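PDB 1ZYL: stress response kinase A, which phosphorylates itself and other proteins on serine and threonine using ATP and magnesium, and protects the bacterial cell from stress, probably including that caused by reactive oxygen species. Local coordinates for residues Ser4-Phe8 against Arg283-Pro288; Ala85-Phe90 against Ala104-Val109; Val109-Phe114 against Leu208-Met214; Leu165-Leu170 against Leu297-Trp303. One frame throughout, in Å; residues are numbered along the deposited sequence.

Contact 1 (Ser4-Phe8 against Arg283-Pro288); sequences SAFTF and RRWADP
Pro288 lays its CD over the middle of one face of the Phe8 ring, 3.5 Å from its centroid and almost on the ring normal, a CH-pi contact. Asp287 comes to the same ring obliquely, OD2 3.7 Å from Phe8 CD2, its carboxylate turned 57° from the ring. Phe6 is met at its edge: the carbonyl O of Arg283 lies near the ring plane, 3.5 Å from Phe6 CD1. Arg284 runs alongside the Phe6 side chain; Phe6 CD1 lies over one face of its guanidinium, the two planes 61° apart, and Arg284 NH2 is 3.5 Å from Phe6 CE1. A salt bridge to Glu38, between strands 32-34 and 40-44, carries that guanidinium across to the N-lobe, while Arg58 makes a cation-pi contact with the Phe6 ring. Replacing Phe6 by an alanine would probably leave Arg58 without its aromatic partner and Arg284 without this cover. The 283-288 segment, in the helical C-lobe of the kinase-like fold, links helices 266-283 and 289-293 through a type I turn from Arg284 to Asp287, and Asp287 OD1 caps Ala289 N. One backbone bond, Phe6 N to Arg283 O at 3.0 Å, fixes the N-terminal tail here. Phe8 swings its ring onto Pro288 because chi1 of 162° sets CG opposite the backbone N. At Ser4, the first modelled residue, the extended Arg283 chain passes with its CG 3.6 Å from Ser4 O.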
loop_
_atom_site.group_PDB
_atom_site.type_symbol
_atom_site.label_atom_id
_atom_site.label_comp_id
_atom_site.label_asym_id
_atom_site.label_seq_id
_atom_site.Cartn_x
_atom_site.Cartn_y
_atom_site.Cartn_z
ATOM N N SER A 4 -18.484 7.208 -6.285
ATOM C CA SER A 4 -17.131 6.980 -5.683
ATOM C C SER A 4 -17.012 5.567 -5.120
ATOM O O SER A 4 -15.915 5.000 -5.055
ATOM C CB SER A 4 -16.866 7.995 -4.562
ATOM O OG SER A 4 -15.610 7.759 -3.947
ATOM N N ALA A 5 -18.150 5.013 -4.707
ATOM C CA ALA A 5 -18.206 3.670 -4.144
ATOM C C ALA A 5 -18.315 2.615 -5.252
ATOM O O ALA A 5 -19.078 2.761 -6.202
ATOM C CB ALA A 5 -19.385 3.564 -3.192
ATOM N N PHE A 6 -17.536 1.551 -5.115
ATOM C CA PHE A 6 -17.526 0.479 -6.099
ATOM C C PHE A 6 -18.818 -0.320 -6.149
ATOM O O PHE A 6 -19.512 -0.471 -5.144
ATOM C CB PHE A 6 -16.378 -0.502 -5.815
ATOM C CG PHE A 6 -15.021 0.100 -5.952
ATOM C CD1 PHE A 6 -14.531 0.966 -4.984
ATOM C CD2 PHE A 6 -14.241 -0.174 -7.069
ATOM C CE1 PHE A 6 -13.283 1.555 -5.123
ATOM C CE2 PHE A 6 -12.989 0.409 -7.221
ATOM C CZ PHE A 6 -12.508 1.278 -6.244
ATOM N N THR A 7 -19.135 -0.827 -7.334
ATOM C CA THR A 7 -20.301 -1.671 -7.508
ATOM C C THR A 7 -19.687 -3.061 -7.670
ATOM O O THR A 7 -19.355 -3.479 -8.782
ATOM C CB THR A 7 -21.096 -1.323 -8.773
ATOM O OG1 THR A 7 -20.317 -1.650 -9.922
ATOM C CG2 THR A 7 -21.431 0.156 -8.813
ATOM N N PHE A 8 -19.511 -3.761 -6.553
ATOM C CA PHE A 8 -18.919 -5.088 -6.570
ATOM C C PHE A 8 -19.465 -6.017 -7.638
ATOM O O PHE A 8 -20.664 -6.293 -7.689
ATOM C CB PHE A 8 -19.076 -5.760 -5.210
ATOM C CG PHE A 8 -18.897 -7.254 -5.249
ATOM C CD1 PHE A 8 -19.983 -8.093 -5.512
ATOM C CD2 PHE A 8 -17.650 -7.826 -5.017
ATOM C CE1 PHE A 8 -19.832 -9.480 -5.542
ATOM C CE2 PHE A 8 -17.488 -9.210 -5.044
ATOM C CZ PHE A 8 -18.587 -10.038 -5.307
ATOM N N ARG A 283 -15.647 2.700 0.608
ATOM C CA ARG A 283 -15.877 2.554 -0.831
ATOM C C ARG A 283 -16.064 1.130 -1.323
ATOM O O ARG A 283 -16.761 0.902 -2.307
ATOM C CB ARG A 283 -14.746 3.203 -1.629
ATOM C CG ARG A 283 -14.798 4.720 -1.675
ATOM C CD ARG A 283 -13.460 5.291 -2.116
ATOM N NE ARG A 283 -13.404 6.737 -1.914
ATOM C CZ ARG A 283 -12.281 7.449 -1.862
ATOM N NH1 ARG A 283 -12.339 8.759 -1.676
ATOM N NH2 ARG A 283 -11.103 6.852 -1.988
ATOM N N ARG A 284 -15.459 0.179 -0.632
ATOM C CA ARG A 284 -15.538 -1.226 -1.011
ATOM C C ARG A 284 -16.570 -1.998 -0.191
ATOM O O ARG A 284 -16.573 -3.222 -0.183
ATOM C CB ARG A 284 -14.162 -1.865 -0.824
ATOM C CG ARG A 284 -13.086 -1.220 -1.662
ATOM C CD ARG A 284 -11.676 -1.566 -1.194
ATOM N NE ARG A 284 -10.700 -1.309 -2.253
ATOM C CZ ARG A 284 -10.475 -0.118 -2.812
ATOM N NH1 ARG A 284 -9.571 -0.010 -3.780
ATOM N NH2 ARG A 284 -11.132 0.966 -2.403
ATOM N N TRP A 285 -17.456 -1.286 0.485
ATOM C CA TRP A 285 -18.454 -1.930 1.335
ATOM C C TRP A 285 -19.429 -2.878 0.638
ATOM O O TRP A 285 -19.923 -3.807 1.262
ATOM C CB TRP A 285 -19.244 -0.867 2.105
ATOM C CG TRP A 285 -19.908 -1.382 3.334
ATOM C CD1 TRP A 285 -21.240 -1.346 3.623
ATOM C CD2 TRP A 285 -19.270 -1.988 4.458
ATOM N NE1 TRP A 285 -21.474 -1.892 4.862
ATOM C CE2 TRP A 285 -20.280 -2.297 5.395
ATOM C CE3 TRP A 285 -17.942 -2.302 4.765
ATOM C CZ2 TRP A 285 -20.000 -2.903 6.619
ATOM C CZ3 TRP A 285 -17.666 -2.903 5.982
ATOM C CH2 TRP A 285 -18.688 -3.198 6.893
ATOM N N ALA A 286 -19.720 -2.650 -0.639
ATOM C CA ALA A 286 -20.653 -3.523 -1.361
ATOM C C ALA A 286 -20.032 -4.884 -1.671
ATOM O O ALA A 286 -20.699 -5.788 -2.164
ATOM C CB ALA A 286 -21.113 -2.855 -2.651
ATOM N N ASP A 287 -18.742 -5.010 -1.389
ATOM C CA ASP A 287 -18.018 -6.249 -1.602
ATOM C C ASP A 287 -18.293 -7.069 -0.353
ATOM O O ASP A 287 -17.945 -6.652 0.750
ATOM C CB ASP A 287 -16.518 -5.960 -1.708
ATOM C CG ASP A 287 -15.694 -7.207 -1.951
ATOM O OD1 ASP A 287 -15.950 -8.226 -1.281
ATOM O OD2 ASP A 287 -14.781 -7.167 -2.803
ATOM N N PRO A 288 -18.923 -8.244 -0.506
ATOM C CA PRO A 288 -19.256 -9.137 0.612
ATOM C C PRO A 288 -18.135 -9.280 1.629
ATOM O O PRO A 288 -18.365 -9.255 2.836
ATOM C CB PRO A 288 -19.561 -10.450 -0.086
ATOM C CG PRO A 288 -20.199 -9.990 -1.367
ATOM C CD PRO A 288 -19.312 -8.842 -1.794
#

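Contact 2 (Ala85-Phe90 against Ala104-Val109); sequences AAPVAF and AVFPSV
Pro87 CB stands off-centre over one face of the Phe106 ring in a CH-pi contact, and this pair is the apolar centre. The two side chains lie side by side, with Pro87 CB displaced toward the rim of the ring and 3.5 Å from Phe106 CE2. Phe106 keeps CG beside its own backbone N (chi1 -57°), which brings the ring back under the proline. The same Pro87 CB also meets Ala104 CB at 4.1 Å. Just past the end of the strand, Val109 CG2 packs on Ala85 CB at 3.6 Å. At the other end Phe90 crosses Val105 at about a right angle, Phe90 CE2 3.6 Å from Val105 CG2, with Val88 CG1 over a face of the same ring. Val88 turns its other methyl, CG2, to Pro107 CG at 4.1 Å. The polar margin is sparse. Ala85 O lies in the plane of the Phe106 ring, at its edge, 3.3 Å from CD2. A single backbone bond, Val88 N to Val105 O at 2.8 Å, is nearly straight (172° at the hydrogen). The loop thus rests on strand 101-107, whose own sheet bonds go to strand 52-57 through Lys55 and Val53. Five antiparallel strands with helix 64-79 between the third and fourth make the N-lobe of the kinase fold; the residues just past this strand lie where the hinge between the lobes is expected in kinases.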
loop_
_atom_site.group_PDB
_atom_site.type_symbol
_atom_site.label_atom_id
_atom_site.label_comp_id
_atom_site.label_asym_id
_atom_site.label_seq_id
_atom_site.Cartn_x
_atom_site.Cartn_y
_atom_site.Cartn_z
ATOM N N ALA A 85 8.569 -9.732 -7.909
ATOM C CA ALA A 85 8.166 -10.641 -8.973
ATOM C C ALA A 85 7.438 -9.882 -10.075
ATOM O O ALA A 85 6.354 -9.344 -9.871
ATOM C CB ALA A 85 7.283 -11.743 -8.423
ATOM N N ALA A 86 8.050 -9.832 -11.248
ATOM C CA ALA A 86 7.448 -9.143 -12.373
ATOM C C ALA A 86 6.374 -10.034 -12.981
ATOM O O ALA A 86 6.465 -11.259 -12.919
ATOM C CB ALA A 86 8.512 -8.818 -13.412
ATOM N N PRO A 87 5.330 -9.431 -13.557
ATOM C CA PRO A 87 4.261 -10.226 -14.169
ATOM C C PRO A 87 4.785 -10.916 -15.428
ATOM O O PRO A 87 5.637 -10.365 -16.123
ATOM C CB PRO A 87 3.203 -9.180 -14.478
ATOM C CG PRO A 87 4.033 -7.955 -14.756
ATOM C CD PRO A 87 5.046 -7.990 -13.660
ATOM N N VAL A 88 4.288 -12.117 -15.714
ATOM C CA VAL A 88 4.715 -12.862 -16.900
ATOM C C VAL A 88 4.138 -12.277 -18.184
ATOM O O VAL A 88 3.025 -11.753 -18.194
ATOM C CB VAL A 88 4.277 -14.330 -16.834
ATOM C CG1 VAL A 88 4.531 -15.007 -18.171
ATOM C CG2 VAL A 88 5.028 -15.048 -15.730
ATOM N N ALA A 89 4.890 -12.376 -19.273
ATOM C CA ALA A 89 4.420 -11.850 -20.550
ATOM C C ALA A 89 3.747 -12.948 -21.362
ATOM O O ALA A 89 4.143 -14.115 -21.310
ATOM C CB ALA A 89 5.583 -11.254 -21.330
ATOM N N PHE A 90 2.720 -12.576 -22.115
ATOM C CA PHE A 90 2.016 -13.555 -22.924
ATOM C C PHE A 90 1.857 -13.162 -24.381
ATOM O O PHE A 90 0.824 -12.621 -24.787
ATOM C CB PHE A 90 0.650 -13.864 -22.311
ATOM C CG PHE A 90 0.733 -14.694 -21.068
ATOM C CD1 PHE A 90 1.065 -16.041 -21.143
ATOM C CD2 PHE A 90 0.521 -14.122 -19.813
ATOM C CE1 PHE A 90 1.189 -16.811 -19.985
ATOM C CE2 PHE A 90 0.643 -14.884 -18.645
ATOM C CZ PHE A 90 0.978 -16.230 -18.732
ATOM N N ALA A 104 -3.173 -10.227 -14.486
ATOM C CA ALA A 104 -1.789 -10.547 -14.786
ATOM C C ALA A 104 -1.428 -11.822 -14.038
ATOM O O ALA A 104 -2.134 -12.228 -13.119
ATOM C CB ALA A 104 -0.883 -9.406 -14.357
ATOM N N VAL A 105 -0.331 -12.453 -14.432
ATOM C CA VAL A 105 0.106 -13.688 -13.795
ATOM C C VAL A 105 1.502 -13.491 -13.227
ATOM O O VAL A 105 2.395 -13.021 -13.925
ATOM C CB VAL A 105 0.122 -14.861 -14.809
ATOM C CG1 VAL A 105 0.394 -16.158 -14.091
ATOM C CG2 VAL A 105 -1.214 -14.938 -15.542
ATOM N N PHE A 106 1.696 -13.841 -11.961
ATOM C CA PHE A 106 3.006 -13.673 -11.350
ATOM C C PHE A 106 3.582 -14.981 -10.836
ATOM O O PHE A 106 2.854 -15.836 -10.329
ATOM C CB PHE A 106 2.953 -12.690 -10.176
ATOM C CG PHE A 106 2.432 -11.334 -10.531
ATOM C CD1 PHE A 106 1.077 -11.129 -10.742
ATOM C CD2 PHE A 106 3.299 -10.253 -10.640
ATOM C CE1 PHE A 106 0.593 -9.865 -11.056
ATOM C CE2 PHE A 106 2.826 -8.985 -10.954
ATOM C CZ PHE A 106 1.469 -8.789 -11.164
ATOM N N PRO A 107 4.908 -15.145 -10.954
ATOM C CA PRO A 107 5.622 -16.341 -10.502
ATOM C C PRO A 107 5.483 -16.484 -8.994
ATOM O O PRO A 107 6.091 -15.721 -8.248
ATOM C CB PRO A 107 7.066 -16.051 -10.900
ATOM C CG PRO A 107 6.928 -15.136 -12.077
ATOM C CD PRO A 107 5.822 -14.221 -11.652
ATOM N N SER A 108 4.687 -17.445 -8.540
ATOM C CA SER A 108 4.521 -17.637 -7.103
ATOM C C SER A 108 5.907 -17.634 -6.472
ATOM O O SER A 108 6.731 -18.515 -6.730
ATOM C CB SER A 108 3.807 -18.953 -6.804
ATOM O OG SER A 108 3.645 -19.126 -5.409
ATOM N N VAL A 109 6.154 -16.620 -5.651
ATOM C CA VAL A 109 7.438 -16.435 -4.989
ATOM C C VAL A 109 7.736 -17.427 -3.861
ATOM O O VAL A 109 8.745 -18.129 -3.905
ATOM C CB VAL A 109 7.548 -14.992 -4.437
ATOM C CG1 VAL A 109 8.931 -14.753 -3.855
ATOM C CG2 VAL A 109 7.251 -13.990 -5.547
#

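Contact 3 (Val109-Phe114 against Leu208-Met214); sequences VGGRQF and LWRDGPM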
loop_
_atom_site.group_PDB
_atom_site.type_symbol
_atom_site.label_atom_id
_atom_site.label_comp_id
_atom_site.label_asym_id
_atom_site.label_seq_id
_atom_site.Cartn_x
_atom_site.Cartn_y
_atom_site.Cartn_z
ATOM N N VAL A 109 6.154 -16.620 -5.651
ATOM C CA VAL A 109 7.438 -16.435 -4.989
ATOM C C VAL A 109 7.736 -17.427 -3.861
ATOM O O VAL A 109 8.745 -18.129 -3.905
ATOM C CB VAL A 109 7.548 -14.992 -4.437
ATOM C CG1 VAL A 109 8.931 -14.753 -3.855
ATOM C CG2 VAL A 109 7.251 -13.990 -5.547
ATOM N N GLY A 110 6.866 -17.482 -2.856
ATOM C CA GLY A 110 7.091 -18.385 -1.739
ATOM C C GLY A 110 7.977 -17.721 -0.700
ATOM O O GLY A 110 8.334 -16.555 -0.854
ATOM N N GLY A 111 8.333 -18.446 0.356
ATOM C CA GLY A 111 9.182 -17.866 1.386
ATOM C C GLY A 111 8.503 -17.671 2.734
ATOM O O GLY A 111 7.277 -17.728 2.837
ATOM N N ARG A 112 9.302 -17.430 3.772
ATOM C CA ARG A 112 8.774 -17.242 5.119
ATOM C C ARG A 112 8.334 -15.817 5.428
ATOM O O ARG A 112 8.385 -14.925 4.580
ATOM C CB ARG A 112 9.805 -17.678 6.171
ATOM C CG ARG A 112 9.932 -19.185 6.370
ATOM C CD ARG A 112 10.594 -19.871 5.183
ATOM N NE ARG A 112 11.994 -19.483 5.035
ATOM C CZ ARG A 112 12.791 -19.907 4.060
ATOM N NH1 ARG A 112 12.328 -20.738 3.135
ATOM N NH2 ARG A 112 14.052 -19.496 4.008
ATOM N N GLN A 113 7.911 -15.622 6.673
ATOM C CA GLN A 113 7.444 -14.332 7.159
ATOM C C GLN A 113 8.610 -13.447 7.589
ATOM O O GLN A 113 9.406 -13.825 8.445
ATOM C CB GLN A 113 6.488 -14.547 8.339
ATOM C CG GLN A 113 5.198 -15.284 7.970
ATOM C CD GLN A 113 4.978 -16.569 8.767
ATOM O OE1 GLN A 113 5.724 -17.551 8.628
ATOM N NE2 GLN A 113 3.944 -16.567 9.607
ATOM N N PHE A 114 8.705 -12.267 6.985
ATOM C CA PHE A 114 9.770 -11.324 7.305
ATOM C C PHE A 114 9.664 -10.858 8.749
ATOM O O PHE A 114 8.588 -10.464 9.204
ATOM C CB PHE A 114 9.725 -10.122 6.347
ATOM C CG PHE A 114 10.524 -8.932 6.816
ATOM C CD1 PHE A 114 9.950 -7.978 7.657
ATOM C CD2 PHE A 114 11.856 -8.781 6.443
ATOM C CE1 PHE A 114 10.699 -6.896 8.119
ATOM C CE2 PHE A 114 12.613 -7.701 6.903
ATOM C CZ PHE A 114 12.037 -6.758 7.740
ATOM N N LEU A 208 8.431 -10.604 2.148
ATOM C CA LEU A 208 8.702 -12.007 2.457
ATOM C C LEU A 208 10.198 -12.263 2.564
ATOM O O LEU A 208 11.008 -11.492 2.046
ATOM C CB LEU A 208 8.140 -12.899 1.358
ATOM C CG LEU A 208 6.627 -12.963 1.258
ATOM C CD1 LEU A 208 6.248 -13.483 -0.107
ATOM C CD2 LEU A 208 6.083 -13.850 2.362
ATOM N N TRP A 209 10.568 -13.363 3.205
ATOM C CA TRP A 209 11.979 -13.668 3.364
ATOM C C TRP A 209 12.357 -15.131 3.178
ATOM O O TRP A 209 11.936 -16.007 3.934
ATOM C CB TRP A 209 12.453 -13.178 4.737
ATOM C CG TRP A 209 13.896 -13.446 5.030
ATOM C CD1 TRP A 209 14.461 -14.649 5.334
ATOM C CD2 TRP A 209 14.962 -12.493 5.021
ATOM N NE1 TRP A 209 15.812 -14.507 5.514
ATOM C CE2 TRP A 209 16.149 -13.194 5.329
ATOM C CE3 TRP A 209 15.032 -11.113 4.785
ATOM C CZ2 TRP A 209 17.392 -12.564 5.407
ATOM C CZ3 TRP A 209 16.266 -10.486 4.863
ATOM C CH2 TRP A 209 17.431 -11.213 5.172
ATOM N N ARG A 210 13.152 -15.377 2.146
ATOM C CA ARG A 210 13.671 -16.701 1.838
ATOM C C ARG A 210 15.123 -16.353 1.529
ATOM O O ARG A 210 15.486 -16.121 0.372
ATOM C CB ARG A 210 12.996 -17.291 0.603
ATOM C CG ARG A 210 12.903 -18.817 0.631
ATOM C CD ARG A 210 12.976 -19.457 -0.759
ATOM N NE ARG A 210 12.047 -18.881 -1.730
ATOM C CZ ARG A 210 12.265 -17.758 -2.409
ATOM N NH1 ARG A 210 11.358 -17.315 -3.270
ATOM N NH2 ARG A 210 13.390 -17.075 -2.236
ATOM N N ASP A 211 15.936 -16.291 2.584
ATOM C CA ASP A 211 17.338 -15.907 2.470
ATOM C C ASP A 211 17.454 -14.693 1.550
ATOM O O ASP A 211 17.993 -14.751 0.437
ATOM C CB ASP A 211 18.183 -17.087 1.993
ATOM C CG ASP A 211 18.477 -18.068 3.116
ATOM O OD1 ASP A 211 19.204 -17.689 4.058
ATOM O OD2 ASP A 211 17.973 -19.208 3.068
ATOM N N GLY A 212 16.914 -13.589 2.063
ATOM C CA GLY A 212 16.890 -12.322 1.359
ATOM C C GLY A 212 15.476 -11.769 1.395
ATOM O O GLY A 212 14.517 -12.535 1.497
ATOM N N PRO A 213 15.309 -10.441 1.353
ATOM C CA PRO A 213 13.950 -9.900 1.378
ATOM C C PRO A 213 13.371 -10.009 -0.014
ATOM O O PRO A 213 14.108 -10.066 -0.996
ATOM C CB PRO A 213 14.155 -8.440 1.774
ATOM C CG PRO A 213 15.452 -8.449 2.502
ATOM C CD PRO A 213 16.286 -9.389 1.667
ATOM N N MET A 214 12.051 -10.050 -0.094
ATOM C CA MET A 214 11.371 -10.117 -1.377
ATOM C C MET A 214 10.118 -9.287 -1.230
ATOM O O MET A 214 9.232 -9.641 -0.455
ATOM C CB MET A 214 10.987 -11.551 -1.723
ATOM C CG MET A 214 12.161 -12.486 -1.867
ATOM S SD MET A 214 11.585 -14.138 -2.216
ATOM C CE MET A 214 10.749 -14.529 -0.673
#
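Arg210 NH1 donates to the carbonyl O of Val109 at 2.8 Å, with 158° at the hydrogen. The oxygen lies in the guanidinium plane, whereas the nitrogen stands above the carbonyl plane. Met214 packs its CE over one face of the same guanidinium, and its SD meets Val109 CG1 tip to tip. Met214 CE also lies 3.2 Å from Gly110 O, beside the glycine bend. Gly110 and Gly111 have positive phi (86° and 113°), where a CB would crowd the preceding carbonyl O; on Gly111 it would also run into Met214 CE. Beyond them the chains pair antiparallel: Arg112 N to Trp209 O and Trp209 N to Arg112 O, each 3.0 Å. Arg112 folds back, bent at chi2 and chi3, to set a face of its guanidinium over the backbone of Trp209 and Arg210. Its NH1 comes 3.2 Å from Arg210 CG, the two guanidinium planes nearly perpendicular. Asp211 OD2, 4.0 Å from Arg112 NH2 and beyond a salt bridge, would partly balance its charge. Phe114 turns its ring edge to Trp209, CD2 4.3 Å from CE3. Strands 207-209 and 213-215 form a beta hairpin, with strand 112-113 pairing to 207-209 on the side away from 213-215. In the kinase fold such a hairpin joins the catalytic loop, here probably carrying the inferred proton acceptor Asp201 and magnesium ligand Asn206, to Asp217, also inferred to bind magnesium.

Contact 4 (Leu165-Leu170 against Leu297-Trp303); sequences LIPSGL and LTGEDYW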
loop_
_atom_site.group_PDB
_atom_site.type_symbol
_atom_site.label_atom_id
_atom_site.label_comp_id
_atom_site.label_asym_id
_atom_site.label_seq_id
_atom_site.Cartn_x
_atom_site.Cartn_y
_atom_site.Cartn_z
ATOM N N LEU A 165 -22.914 5.460 6.537
ATOM C CA LEU A 165 -22.358 4.401 7.367
ATOM C C LEU A 165 -21.819 4.880 8.715
ATOM O O LEU A 165 -21.430 4.077 9.561
ATOM C CB LEU A 165 -21.261 3.687 6.586
ATOM C CG LEU A 165 -21.108 2.197 6.852
ATOM C CD1 LEU A 165 -22.455 1.520 6.704
ATOM C CD2 LEU A 165 -20.115 1.614 5.876
ATOM N N ILE A 166 -21.791 6.193 8.906
ATOM C CA ILE A 166 -21.320 6.786 10.148
ATOM C C ILE A 166 -22.547 7.086 11.002
ATOM O O ILE A 166 -23.433 7.811 10.572
ATOM C CB ILE A 166 -20.576 8.124 9.874
ATOM C CG1 ILE A 166 -19.287 7.870 9.076
ATOM C CG2 ILE A 166 -20.274 8.834 11.184
ATOM C CD1 ILE A 166 -18.618 9.138 8.532
ATOM N N PRO A 167 -22.633 6.507 12.209
ATOM C CA PRO A 167 -23.781 6.758 13.090
ATOM C C PRO A 167 -24.153 8.242 13.164
ATOM O O PRO A 167 -23.312 9.093 13.470
ATOM C CB PRO A 167 -23.299 6.221 14.432
ATOM C CG PRO A 167 -22.535 5.008 14.028
ATOM C CD PRO A 167 -21.754 5.472 12.781
ATOM N N SER A 168 -25.411 8.551 12.878
ATOM C CA SER A 168 -25.880 9.934 12.907
ATOM C C SER A 168 -25.674 10.583 14.275
ATOM O O SER A 168 -25.801 9.917 15.306
ATOM C CB SER A 168 -27.364 9.981 12.547
ATOM O OG SER A 168 -28.124 9.192 13.456
ATOM N N GLY A 169 -25.385 11.885 14.286
ATOM C CA GLY A 169 -25.175 12.566 15.555
ATOM C C GLY A 169 -24.107 11.827 16.340
ATOM O O GLY A 169 -24.365 11.139 17.328
ATOM N N LEU A 170 -22.889 11.988 15.861
ATOM C CA LEU A 170 -21.691 11.364 16.388
ATOM C C LEU A 170 -20.818 11.661 15.171
ATOM O O LEU A 170 -19.594 11.756 15.246
ATOM C CB LEU A 170 -21.927 9.868 16.584
ATOM C CG LEU A 170 -20.714 8.937 16.527
ATOM C CD1 LEU A 170 -20.853 7.812 17.548
ATOM C CD2 LEU A 170 -20.581 8.376 15.112
ATOM N N LEU A 297 -17.278 -1.825 11.555
ATOM C CA LEU A 297 -17.376 -0.584 10.798
ATOM C C LEU A 297 -18.741 0.072 10.973
ATOM O O LEU A 297 -18.891 1.266 10.748
ATOM C CB LEU A 297 -17.115 -0.852 9.313
ATOM C CG LEU A 297 -16.304 0.181 8.521
ATOM C CD1 LEU A 297 -17.016 1.513 8.500
ATOM C CD2 LEU A 297 -14.928 0.331 9.147
ATOM N N THR A 298 -19.732 -0.702 11.397
ATOM C CA THR A 298 -21.076 -0.174 11.571
ATOM C C THR A 298 -21.438 0.394 12.945
ATOM O O THR A 298 -22.267 1.298 13.030
ATOM C CB THR A 298 -22.119 -1.245 11.163
ATOM O OG1 THR A 298 -22.669 -0.890 9.891
ATOM C CG2 THR A 298 -23.240 -1.365 12.197
ATOM N N GLY A 299 -20.830 -0.123 14.012
ATOM C CA GLY A 299 -21.149 0.355 15.350
ATOM C C GLY A 299 -20.575 1.710 15.730
ATOM O O GLY A 299 -19.745 2.258 15.010
ATOM N N GLU A 300 -21.015 2.255 16.864
ATOM C CA GLU A 300 -20.522 3.551 17.332
ATOM C C GLU A 300 -19.133 3.412 17.910
ATOM O O GLU A 300 -18.241 4.183 17.572
ATOM C CB GLU A 300 -21.386 4.122 18.441
ATOM C CG GLU A 300 -22.853 4.094 18.218
ATOM C CD GLU A 300 -23.568 4.674 19.408
ATOM O OE1 GLU A 300 -23.816 5.903 19.409
ATOM O OE2 GLU A 300 -23.852 3.902 20.355
ATOM N N ASP A 301 -18.966 2.450 18.815
ATOM C CA ASP A 301 -17.675 2.217 19.458
ATOM C C ASP A 301 -16.552 2.527 18.487
ATOM O O ASP A 301 -15.643 3.295 18.790
ATOM C CB ASP A 301 -17.540 0.758 19.917
ATOM C CG ASP A 301 -18.458 0.415 21.079
ATOM O OD1 ASP A 301 -19.692 0.455 20.892
ATOM O OD2 ASP A 301 -17.947 0.099 22.178
ATOM N N TYR A 302 -16.642 1.932 17.309
ATOM C CA TYR A 302 -15.642 2.120 16.279
ATOM C C TYR A 302 -15.485 3.571 15.845
ATOM O O TYR A 302 -14.367 4.056 15.710
ATOM C CB TYR A 302 -15.979 1.240 15.080
ATOM C CG TYR A 302 -15.006 1.366 13.943
ATOM C CD1 TYR A 302 -15.299 2.154 12.838
ATOM C CD2 TYR A 302 -13.770 0.723 13.989
ATOM C CE1 TYR A 302 -14.384 2.302 11.806
ATOM C CE2 TYR A 302 -12.847 0.864 12.965
ATOM C CZ TYR A 302 -13.159 1.657 11.876
ATOM O OH TYR A 302 -12.242 1.820 10.864
ATOM N N TRP A 303 -16.593 4.271 15.625
ATOM C CA TRP A 303 -16.508 5.668 15.207
ATOM C C TRP A 303 -16.165 6.612 16.341
ATOM O O TRP A 303 -15.826 7.765 16.106
ATOM C CB TRP A 303 -17.792 6.120 14.504
ATOM C CG TRP A 303 -17.937 5.449 13.195
ATOM C CD1 TRP A 303 -18.617 4.300 12.939
ATOM C CD2 TRP A 303 -17.256 5.787 11.981
ATOM N NE1 TRP A 303 -18.399 3.892 11.647
ATOM C CE2 TRP A 303 -17.566 4.787 11.035
ATOM C CE3 TRP A 303 -16.409 6.838 11.602
ATOM C CZ2 TRP A 303 -17.060 4.803 9.735
ATOM C CZ3 TRP A 303 -15.905 6.852 10.305
ATOM C CH2 TRP A 303 -16.234 5.839 9.389
#
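The first turn of helix 300-316 sets the indole of Trp303 against Ile166 and Pro167, in the loop that joins helices 149-161 and 171-188. Ile166 CG1 stands over the six-membered ring, 3.6 Å from its centroid and close to the normal, in a CH-pi contact. Its chi1 of -65° puts CG1 over the ring, and the extended chi2 carries CD1 on over the same face. Tyr302 CD1 lies over the opposite face, which leaves the indole sandwiched, and Phe174 of helix 171-188 meets it edge to face. At the five-membered ring Pro167 arrives obliquely, CD 3.4 Å from Trp303 CD1. Leu170, in the N-cap position of helix 171-188, packs at the root of the side chain, CD2 3.6 Å from Trp303 CB. All this belongs to the helical C-lobe of the kinase-like fold, where the loop before helix 171-188 is packed on the start of helix 300-316. The indole is also held from within its own segment: Trp303 NE1 donates to Leu297 O at 2.8 Å, tying the helix to the 3-10 turn just before it. A leucine in place of Trp303 would probably leave Leu297 O without this donor and Ile166 facing a gap where the flat ring had been. Beyond the indole, Leu165 crosses Leu297, Leu165 CD2 4.1 Å from Leu297 CD1. Leu170 CD1 packs on Glu300 CB at 3.8 Å.

The four contacts fall into two neighbouring pairs. Contacts 2 and 3 share Val109, their centres 17 Å apart; the chain passes from strand 101-107 through Val109 and the two glycines to strand 112-113. Contacts 1 and 4 cross along the chain and touch: Trp285 CH2 packs on Leu297 CB at 3.7 Å and Trp285 CD1 on Leu165 CD2 at 3.9 Å. Contact 4 lies across the chain's centre from contacts 2 and 3, about 41 and 39 Å between centres. The inferred active site is near both pairs: about 8 Å separates the side chains of Phe106 and Asp217, and of Leu208 and Asn206, and about 9 Å those of Arg284 and Ser36, an inferred ATP site.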